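Local coordinates for protein hdh assembly factor Kustc1130 (Kuenenia stuttgartiensis, PDB 6HIF) that probably acts as an assembly factor of hydrazine dehydrogenase, the multi-heme enzyme complex of anammox bacteria, against which it packs as a small beta-sandwich protein, at residues Y[34-39]-Y[61-66]; Y[45-50]-Y[75-80]; Y[66-71]-Y[89-94]. All coordinates share one frame; numbering follows the deposited sequence.

The three contacts together describe a beta sandwich. Interaction 1 pairs two strands of one sheet, interaction 2 pairs two strands of the facing sheet, and their centres lie about 9 Å apart across the core. Ile-49 is central to that core: its CD1 reaches Cys-64 SG at 3.7 Å, and its CG2 meets Phe-66 CE2 at 3.8 Å. Interaction 3 uses the turn after strand 63-68, where the chain passes from one sheet to the other, with its centre about 17 Å from that of interaction 1 and about 20 Å from that of interaction 2. The side chain of Trp-34 in interaction 1 comes within about 4 Å of a bound heme c, nearest atoms, whereas interaction 2 carries a sulfate on its outer face.

Interaction 1: residues Y[34-39]-Y[61-66]; sequences WVTAIA and NGTCVF
Gly-62 O accepts the backbone N-H of Ala-37 at 2.7 Å in a nearly straight bond (171° at the hydrogen), and the same oxygen receives a CA-H...O contact from Thr-36 CA at 3.3 Å. Gly-62, with its positive phi, lies in the turn that leads into strand 63-66. From there the strands run antiparallel, and the hydrogen-bonded pair Val-35 and Cys-64 is joined in both directions, with Val-35 N to Cys-64 O at 2.8 Å.

On the face bearing Trp-34, Thr-36, Thr-63 and Val-65, the two threonine hydroxyls meet, OG1 of Thr-36 lying 3.0 Å from OG1 of Thr-63 in a hydrogen bond whose direction is open. A chi1 of -55° in Thr-36 and -53° in Thr-63 puts each OG1 beside its own backbone N, where the two hydroxyls come within hydrogen-bonding distance. Beside them the Val-65 CG2 methyl sits over one face of the Trp-34 indole, 3.8 Å from the centroid of the six-membered ring, a CH-pi contact, while CG2 of Thr-63 meets the ring at its edge, 4.0 Å from CE3. The indole also stacks with Phe-98 and lies close to a bound heme c. With an alanine at Trp-34, Val-65 CG2 would probably lose the aromatic face beneath it and Phe-98 its stacking partner, opening a gap beside the heme.

The other face turns inward: Val-35 CG2 approaches the edge of the Phe-66 ring at CE2, 4.1 Å away, and Cys-64 forms a disulfide with Cys-56. One side of this strand pair is thus apolar and covalently fastened within the sandwich core, while the other, with its hydroxyls paired to each other, turns Trp-34, Thr-36 and Val-65 to the chain of another protein.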
loop_
_atom_site.group_PDB
_atom_site.type_symbol
_atom_site.label_atom_id
_atom_site.label_comp_id
_atom_site.label_asym_id
_atom_site.label_seq_id
_atom_site.Cartn_x
_atom_site.Cartn_y
_atom_site.Cartn_z
ATOM N N TRP Y 34 71.335 -11.870 -16.499
ATOM C CA TRP Y 34 71.594 -13.202 -15.977
ATOM C C TRP Y 34 72.959 -13.656 -16.481
ATOM O O TRP Y 34 73.233 -13.564 -17.677
ATOM C CB TRP Y 34 70.512 -14.175 -16.457
ATOM C CG TRP Y 34 69.101 -13.815 -16.103
ATOM C CD1 TRP Y 34 68.402 -12.708 -16.493
ATOM C CD2 TRP Y 34 68.190 -14.610 -15.322
ATOM N NE1 TRP Y 34 67.129 -12.747 -15.991
ATOM C CE2 TRP Y 34 66.968 -13.903 -15.271
ATOM C CE3 TRP Y 34 68.288 -15.842 -14.662
ATOM C CZ2 TRP Y 34 65.860 -14.392 -14.579
ATOM C CZ3 TRP Y 34 67.193 -16.323 -13.980
ATOM C CH2 TRP Y 34 65.995 -15.606 -13.942
ATOM N N VAL Y 35 73.809 -14.138 -15.566
ATOM C CA VAL Y 35 75.102 -14.685 -15.955
ATOM C C VAL Y 35 75.219 -16.116 -15.433
ATOM O O VAL Y 35 75.149 -16.352 -14.229
ATOM C CB VAL Y 35 76.286 -13.806 -15.503
ATOM C CG1 VAL Y 35 77.619 -14.369 -15.975
ATOM C CG2 VAL Y 35 76.138 -12.366 -15.965
ATOM N N THR Y 36 75.394 -17.062 -16.364
ATOM C CA THR Y 36 75.510 -18.472 -16.030
ATOM C C THR Y 36 76.945 -18.929 -16.280
ATOM O O THR Y 36 77.496 -18.717 -17.363
ATOM C CB THR Y 36 74.493 -19.316 -16.809
ATOM O OG1 THR Y 36 73.186 -18.789 -16.577
ATOM C CG2 THR Y 36 74.523 -20.780 -16.429
ATOM N N ALA Y 37 77.533 -19.555 -15.255
ATOM C CA ALA Y 37 78.889 -20.073 -15.324
ATOM C C ALA Y 37 78.842 -21.581 -15.553
ATOM O O ALA Y 37 78.336 -22.328 -14.718
ATOM C CB ALA Y 37 79.635 -19.727 -14.058
ATOM N N ILE Y 38 79.381 -22.008 -16.699
ATOM C CA ILE Y 38 79.331 -23.403 -17.105
ATOM C C ILE Y 38 80.758 -23.931 -17.212
ATOM O O ILE Y 38 81.672 -23.191 -17.567
ATOM C CB ILE Y 38 78.579 -23.568 -18.444
ATOM C CG1 ILE Y 38 77.446 -22.560 -18.629
ATOM C CG2 ILE Y 38 78.066 -24.985 -18.604
ATOM C CD1 ILE Y 38 76.910 -22.517 -20.040
ATOM N N ALA Y 39 80.925 -25.224 -16.907
ATOM C CA ALA Y 39 82.139 -25.964 -17.217
ATOM C C ALA Y 39 81.785 -27.161 -18.100
ATOM O O ALA Y 39 81.392 -28.211 -17.592
ATOM C CB ALA Y 39 82.820 -26.384 -15.937
ATOM N N ASN Y 61 72.858 -23.198 -9.104
ATOM C CA ASN Y 61 72.470 -22.741 -10.429
ATOM C C ASN Y 61 73.708 -22.540 -11.288
ATOM O O ASN Y 61 73.693 -22.831 -12.479
ATOM C CB ASN Y 61 71.876 -21.333 -10.401
ATOM C CG ASN Y 61 70.535 -21.237 -9.715
ATOM O OD1 ASN Y 61 70.380 -21.659 -8.570
ATOM N ND2 ASN Y 61 69.569 -20.655 -10.405
ATOM N N GLY Y 62 74.756 -21.986 -10.671
ATOM C CA GLY Y 62 75.859 -21.393 -11.406
ATOM C C GLY Y 62 75.428 -20.098 -12.090
ATOM O O GLY Y 62 76.104 -19.618 -12.997
ATOM N N THR Y 63 74.296 -19.544 -11.635
ATOM C CA THR Y 63 73.690 -18.383 -12.264
ATOM C C THR Y 63 73.510 -17.268 -11.238
ATOM O O THR Y 63 73.010 -17.502 -10.140
ATOM C CB THR Y 63 72.373 -18.756 -12.956
ATOM O OG1 THR Y 63 72.643 -19.847 -13.837
ATOM C CG2 THR Y 63 71.764 -17.610 -13.734
ATOM N N CYS Y 64 73.934 -16.062 -11.626
ATOM C CA CYS Y 64 73.719 -14.850 -10.853
ATOM C C CYS Y 64 72.851 -13.885 -11.661
ATOM O O CYS Y 64 73.037 -13.729 -12.867
ATOM C CB CYS Y 64 75.048 -14.176 -10.536
ATOM S SG CYS Y 64 76.067 -15.053 -9.322
ATOM N N VAL Y 65 71.899 -13.241 -10.979
ATOM C CA VAL Y 65 71.027 -12.260 -11.610
ATOM C C VAL Y 65 71.396 -10.877 -11.075
ATOM O O VAL Y 65 71.437 -10.667 -9.865
ATOM C CB VAL Y 65 69.535 -12.587 -11.385
ATOM C CG1 VAL Y 65 68.621 -11.701 -12.220
ATOM C CG2 VAL Y 65 69.222 -14.055 -11.631
ATOM N N PHE Y 66 71.667 -9.944 -11.992
ATOM C CA PHE Y 66 72.049 -8.588 -11.635
ATOM C C PHE Y 66 71.016 -7.601 -12.166
ATOM O O PHE Y 66 70.590 -7.704 -13.317
ATOM C CB PHE Y 66 73.425 -8.256 -12.213
ATOM C CG PHE Y 66 74.529 -9.174 -11.759
ATOM C CD1 PHE Y 66 75.205 -8.936 -10.571
ATOM C CD2 PHE Y 66 74.890 -10.277 -12.515
ATOM C CE1 PHE Y 66 76.218 -9.784 -10.150
ATOM C CE2 PHE Y 66 75.903 -11.125 -12.094
ATOM C CZ PHE Y 66 76.565 -10.876 -10.913
#

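Interaction 2: residues Y[45-50]-Y[75-80]; sequences VGAEIK and ISVHEH. With SO4 (sulfate ion), chain B.
Ile-49 and Val-77 form the tightly packed side of this antiparallel pair, lying side by side with Ile-49 CG1 4.0 Å from Val-77 CG2. The CG2 branch of Ile-49 instead reaches CG2 of Ile-75 at 4.1 Å, and Ala-47 CB adds a looser touch on Val-77. Ile-49 and Ile-75 pack on Val-35, and Val-77 on Ala-37, of strand 31-39 in the facing sheet. Four backbone bonds tie the strands, two for Glu-48 with His-78 and two for Lys-50 with Ser-76; the one from His-78 N to Glu-48 O is almost linear (179°). These are central strands of the four-stranded antiparallel sheet, one layer of a sandwich consistent with the prealbumin-like fold.

The outer face is polar and open to solvent at Glu-48, Lys-50 and His-78; its one close touch sets Lys-50 CB 3.2 Å from Ser-76 OG. That hydroxyl lies between its backbone N and carbonyl carbon (chi1 61°), from where Ser-76 OG bonds sulfate O1 at 3.1 Å. The His-78 ring adds a weak bond from NE2 to sulfate O2 at 3.2 Å, and His-86 NE2 holds the same ion, which probably comes from the crystallisation liquor. Lys-50 CD passes 3.6 Å from sulfate O1. Glu-48 CG rests 4.1 Å from His-78 CB.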
loop_
_atom_site.group_PDB
_atom_site.type_symbol
_atom_site.label_atom_id
_atom_site.label_comp_id
_atom_site.label_asym_id
_atom_site.label_seq_id
_atom_site.Cartn_x
_atom_site.Cartn_y
_atom_site.Cartn_z
ATOM N N VAL Y 45 79.749 -24.227 -9.244
ATOM C CA VAL Y 45 79.285 -23.824 -7.926
ATOM C C VAL Y 45 80.422 -23.112 -7.197
ATOM O O VAL Y 45 81.538 -23.629 -7.123
ATOM C CB VAL Y 45 78.771 -25.030 -7.114
ATOM C CG1 VAL Y 45 78.304 -24.627 -5.722
ATOM C CG2 VAL Y 45 77.678 -25.792 -7.856
ATOM N N GLY Y 46 80.121 -21.920 -6.669
ATOM C CA GLY Y 46 81.062 -21.169 -5.853
ATOM C C GLY Y 46 81.989 -20.286 -6.686
ATOM O O GLY Y 46 82.994 -19.793 -6.176
ATOM N N ALA Y 47 81.647 -20.099 -7.965
ATOM C CA ALA Y 47 82.342 -19.144 -8.814
ATOM C C ALA Y 47 81.865 -17.733 -8.481
ATOM O O ALA Y 47 80.704 -17.536 -8.123
ATOM C CB ALA Y 47 82.110 -19.466 -10.270
ATOM N N GLU Y 48 82.773 -16.759 -8.602
ATOM C CA GLU Y 48 82.423 -15.372 -8.334
ATOM C C GLU Y 48 82.308 -14.606 -9.650
ATOM O O GLU Y 48 83.219 -14.629 -10.477
ATOM C CB GLU Y 48 83.369 -14.733 -7.311
ATOM C CG GLU Y 48 84.841 -14.882 -7.653
ATOM C CD GLU Y 48 85.790 -14.126 -6.738
ATOM O OE1 GLU Y 48 86.643 -14.781 -6.103
ATOM O OE2 GLU Y 48 85.677 -12.881 -6.666
ATOM N N ILE Y 49 81.161 -13.939 -9.820
ATOM C CA ILE Y 49 80.873 -13.156 -11.008
ATOM C C ILE Y 49 80.908 -11.675 -10.636
ATOM O O ILE Y 49 80.209 -11.239 -9.721
ATOM C CB ILE Y 49 79.520 -13.571 -11.628
ATOM C CG1 ILE Y 49 79.451 -15.080 -11.889
ATOM C CG2 ILE Y 49 79.234 -12.764 -12.888
ATOM C CD1 ILE Y 49 78.101 -15.569 -12.351
ATOM N N LYS Y 50 81.743 -10.922 -11.360
ATOM C CA LYS Y 50 81.839 -9.478 -11.213
ATOM C C LYS Y 50 81.200 -8.809 -12.429
ATOM O O LYS Y 50 81.627 -9.028 -13.562
ATOM C CB LYS Y 50 83.307 -9.052 -11.098
ATOM C CG LYS Y 50 83.828 -8.802 -9.690
ATOM C CD LYS Y 50 85.275 -8.353 -9.679
ATOM C CE LYS Y 50 85.598 -7.418 -8.532
ATOM N NZ LYS Y 50 87.050 -7.132 -8.443
ATOM N N ILE Y 75 81.731 -8.106 -17.605
ATOM C CA ILE Y 75 81.432 -9.324 -16.868
ATOM C C ILE Y 75 82.719 -10.138 -16.770
ATOM O O ILE Y 75 83.405 -10.344 -17.771
ATOM C CB ILE Y 75 80.299 -10.132 -17.537
ATOM C CG1 ILE Y 75 79.067 -9.271 -17.830
ATOM C CG2 ILE Y 75 79.936 -11.357 -16.710
ATOM C CD1 ILE Y 75 78.128 -9.875 -18.849
ATOM N N SER Y 76 83.038 -10.580 -15.549
ATOM C CA SER Y 76 84.168 -11.465 -15.323
ATOM C C SER Y 76 83.763 -12.586 -14.371
ATOM O O SER Y 76 83.230 -12.330 -13.291
ATOM C CB SER Y 76 85.369 -10.705 -14.824
ATOM O OG SER Y 76 85.091 -10.079 -13.583
ATOM N N VAL Y 77 84.014 -13.826 -14.805
ATOM C CA VAL Y 77 83.723 -15.006 -14.010
ATOM C C VAL Y 77 85.047 -15.645 -13.593
ATOM O O VAL Y 77 85.841 -16.044 -14.441
ATOM C CB VAL Y 77 82.820 -15.995 -14.777
ATOM C CG1 VAL Y 77 82.470 -17.215 -13.938
ATOM C CG2 VAL Y 77 81.553 -15.326 -15.289
ATOM N N HIS Y 78 85.268 -15.714 -12.274
ATOM C CA HIS Y 78 86.465 -16.303 -11.695
ATOM C C HIS Y 78 86.069 -17.487 -10.817
ATOM O O HIS Y 78 85.048 -17.436 -10.131
ATOM C CB HIS Y 78 87.243 -15.242 -10.901
ATOM C CG HIS Y 78 88.095 -14.345 -11.737
ATOM N ND1 HIS Y 78 89.415 -14.081 -11.426
ATOM C CD2 HIS Y 78 87.833 -13.656 -12.869
ATOM C CE1 HIS Y 78 89.927 -13.267 -12.328
ATOM N NE2 HIS Y 78 88.978 -12.992 -13.226
ATOM N N GLU Y 79 86.886 -18.548 -10.852
ATOM C CA GLU Y 79 86.678 -19.736 -10.035
ATOM C C GLU Y 79 88.024 -20.241 -9.514
ATOM O O GLU Y 79 89.042 -20.099 -10.191
ATOM C CB GLU Y 79 85.816 -20.758 -10.786
ATOM C CG GLU Y 79 86.258 -22.203 -10.643
ATOM C CD GLU Y 79 87.250 -22.645 -11.703
ATOM O OE1 GLU Y 79 87.290 -22.012 -12.773
ATOM O OE2 GLU Y 79 87.981 -23.618 -11.459
ATOM N N HIS Y 80 87.994 -20.846 -8.317
ATOM C CA HIS Y 80 89.159 -21.110 -7.481
ATOM C C HIS Y 80 90.192 -22.008 -8.165
ATOM O O HIS Y 80 91.307 -22.152 -7.665
ATOM C CB HIS Y 80 88.730 -21.642 -6.103
ATOM C CG HIS Y 80 88.603 -20.578 -5.058
ATOM N ND1 HIS Y 80 89.692 -20.105 -4.341
ATOM C CD2 HIS Y 80 87.529 -19.892 -4.606
ATOM C CE1 HIS Y 80 89.293 -19.174 -3.496
ATOM N NE2 HIS Y 80 87.968 -19.027 -3.638
HETATM S S SO4 B . 88.830 -9.241 -13.075
HETATM O O1 SO4 B . 87.688 -9.365 -12.140
HETATM O O2 SO4 B . 88.576 -10.036 -14.296
HETATM O O3 SO4 B . 89.003 -7.820 -13.452
HETATM O O4 SO4 B . 90.058 -9.746 -12.419
#

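Interaction 3: residues Y[66-71]-Y[89-94]; sequences FELRPG and VSLEEG
Ser-90 CA lies 3.8 Å from Gly-71 O, a loose approach, while its hydroxyl bonds Thr-72 OG1 just beyond the glycine. The next residue, Leu-91, is fastened to Gly-71 in both directions as an antiparallel hydrogen-bonded pair. Gly-71 N reaches Leu-91 O at 2.9 Å, and Leu-91 N returns to Gly-71 O at 2.9 Å; this second donor stands 37° out of the carbonyl plane, above it rather than on a lone pair. The CD1 methyl of Leu-91 meets CD1 of Leu-68 at 3.8 Å as the two side chains cross in the buried interior. Leu-91 O also lies 3.4 Å from Pro-70 CA.

After the strand, the backbone of Glu-92 passes the proline ring, with its carbonyl C 4.1 Å from Pro-70 CB. Glu-93 follows along the same ring, its CA 3.9 Å from Pro-70 CG, and its extended side chain leads away to bond the backbone N of Lys-29 and form a salt bridge with a basic side chain of another protein's chain. The proline thus packs on the chain just beyond strand 83-91. The turn at residues 69-70 carries the chain from strand 63-68 of one sheet into strand 71-79 of the other, a sheet-to-sheet connection typical of a beta sandwich.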
loop_
_atom_site.group_PDB
_atom_site.type_symbol
_atom_site.label_atom_id
_atom_site.label_comp_id
_atom_site.label_asym_id
_atom_site.label_seq_id
_atom_site.Cartn_x
_atom_site.Cartn_y
_atom_site.Cartn_z
ATOM N N PHE Y 66 71.667 -9.944 -11.992
ATOM C CA PHE Y 66 72.049 -8.588 -11.635
ATOM C C PHE Y 66 71.016 -7.601 -12.166
ATOM O O PHE Y 66 70.590 -7.704 -13.317
ATOM C CB PHE Y 66 73.425 -8.256 -12.213
ATOM C CG PHE Y 66 74.529 -9.174 -11.759
ATOM C CD1 PHE Y 66 75.205 -8.936 -10.571
ATOM C CD2 PHE Y 66 74.890 -10.277 -12.515
ATOM C CE1 PHE Y 66 76.218 -9.784 -10.150
ATOM C CE2 PHE Y 66 75.903 -11.125 -12.094
ATOM C CZ PHE Y 66 76.565 -10.876 -10.913
ATOM N N GLU Y 67 70.627 -6.650 -11.309
ATOM C CA GLU Y 67 69.789 -5.529 -11.705
ATOM C C GLU Y 67 70.671 -4.286 -11.814
ATOM O O GLU Y 67 71.208 -3.824 -10.812
ATOM C CB GLU Y 67 68.651 -5.347 -10.700
ATOM C CG GLU Y 67 67.460 -4.596 -11.263
ATOM C CD GLU Y 67 66.472 -4.100 -10.218
ATOM O OE1 GLU Y 67 66.889 -3.346 -9.310
ATOM O OE2 GLU Y 67 65.285 -4.468 -10.313
ATOM N N LEU Y 68 70.826 -3.771 -13.041
ATOM C CA LEU Y 68 71.813 -2.741 -13.329
ATOM C C LEU Y 68 71.157 -1.553 -14.026
ATOM O O LEU Y 68 70.212 -1.724 -14.792
ATOM C CB LEU Y 68 72.895 -3.336 -14.233
ATOM C CG LEU Y 68 73.617 -4.571 -13.703
ATOM C CD1 LEU Y 68 74.285 -5.320 -14.847
ATOM C CD2 LEU Y 68 74.636 -4.201 -12.634
ATOM N N ARG Y 69 71.696 -0.353 -13.764
ATOM C CA ARG Y 69 71.323 0.855 -14.483
ATOM C C ARG Y 69 71.912 0.794 -15.891
ATOM O O ARG Y 69 72.933 0.145 -16.102
ATOM C CB ARG Y 69 71.824 2.098 -13.739
ATOM C CG ARG Y 69 71.041 2.429 -12.475
ATOM C CD ARG Y 69 71.425 3.765 -11.861
ATOM N NE ARG Y 69 72.839 3.858 -11.511
ATOM C CZ ARG Y 69 73.367 3.480 -10.348
ATOM N NH1 ARG Y 69 72.594 2.985 -9.394
ATOM N NH2 ARG Y 69 74.667 3.594 -10.144
ATOM N N PRO Y 70 71.292 1.450 -16.900
ATOM C CA PRO Y 70 71.835 1.464 -18.260
ATOM C C PRO Y 70 73.311 1.854 -18.292
ATOM O O PRO Y 70 73.752 2.685 -17.503
ATOM C CB PRO Y 70 70.998 2.550 -18.954
ATOM C CG PRO Y 70 69.669 2.509 -18.232
ATOM C CD PRO Y 70 70.023 2.191 -16.794
ATOM N N GLY Y 71 74.061 1.232 -19.208
ATOM C CA GLY Y 71 75.476 1.517 -19.387
ATOM C C GLY Y 71 76.248 0.297 -19.878
ATOM O O GLY Y 71 75.678 -0.780 -20.029
ATOM N N VAL Y 89 79.435 -5.963 -22.113
ATOM C CA VAL Y 89 78.028 -5.909 -22.472
ATOM C C VAL Y 89 77.522 -4.478 -22.301
ATOM O O VAL Y 89 77.766 -3.858 -21.268
ATOM C CB VAL Y 89 77.215 -6.925 -21.640
ATOM C CG1 VAL Y 89 75.751 -6.540 -21.496
ATOM C CG2 VAL Y 89 77.346 -8.336 -22.196
ATOM N N SER Y 90 76.827 -3.971 -23.331
ATOM C CA SER Y 90 76.175 -2.668 -23.293
ATOM C C SER Y 90 74.672 -2.845 -23.084
ATOM O O SER Y 90 73.987 -3.406 -23.932
ATOM C CB SER Y 90 76.455 -1.884 -24.548
ATOM O OG SER Y 90 77.812 -1.472 -24.600
ATOM N N LEU Y 91 74.170 -2.349 -21.949
ATOM C CA LEU Y 91 72.776 -2.526 -21.576
ATOM C C LEU Y 91 72.037 -1.197 -21.691
ATOM O O LEU Y 91 72.512 -0.169 -21.215
ATOM C CB LEU Y 91 72.702 -3.068 -20.145
ATOM C CG LEU Y 91 73.181 -4.504 -19.955
ATOM C CD1 LEU Y 91 73.271 -4.850 -18.476
ATOM C CD2 LEU Y 91 72.272 -5.481 -20.682
ATOM N N GLU Y 92 70.864 -1.248 -22.327
ATOM C CA GLU Y 92 69.974 -0.105 -22.461
ATOM C C GLU Y 92 68.951 -0.149 -21.330
ATOM O O GLU Y 92 69.028 -1.002 -20.450
ATOM C CB GLU Y 92 69.262 -0.152 -23.815
ATOM C CG GLU Y 92 70.199 -0.076 -25.007
ATOM C CD GLU Y 92 70.808 1.298 -25.220
ATOM O OE1 GLU Y 92 72.046 1.409 -25.147
ATOM O OE2 GLU Y 92 70.043 2.255 -25.455
ATOM N N GLU Y 93 67.983 0.771 -21.375
ATOM C CA GLU Y 93 66.929 0.840 -20.379
ATOM C C GLU Y 93 65.979 -0.339 -20.567
ATOM O O GLU Y 93 65.501 -0.587 -21.672
ATOM C CB GLU Y 93 66.187 2.170 -20.501
ATOM C CG GLU Y 93 65.070 2.336 -19.487
ATOM C CD GLU Y 93 64.175 3.547 -19.692
ATOM O OE1 GLU Y 93 63.162 3.649 -18.973
ATOM O OE2 GLU Y 93 64.489 4.384 -20.570
ATOM N N GLY Y 94 65.732 -1.062 -19.469
ATOM C CA GLY Y 94 64.755 -2.139 -19.419
ATOM C C GLY Y 94 65.129 -3.333 -20.294
ATOM O O GLY Y 94 64.250 -4.023 -20.801
#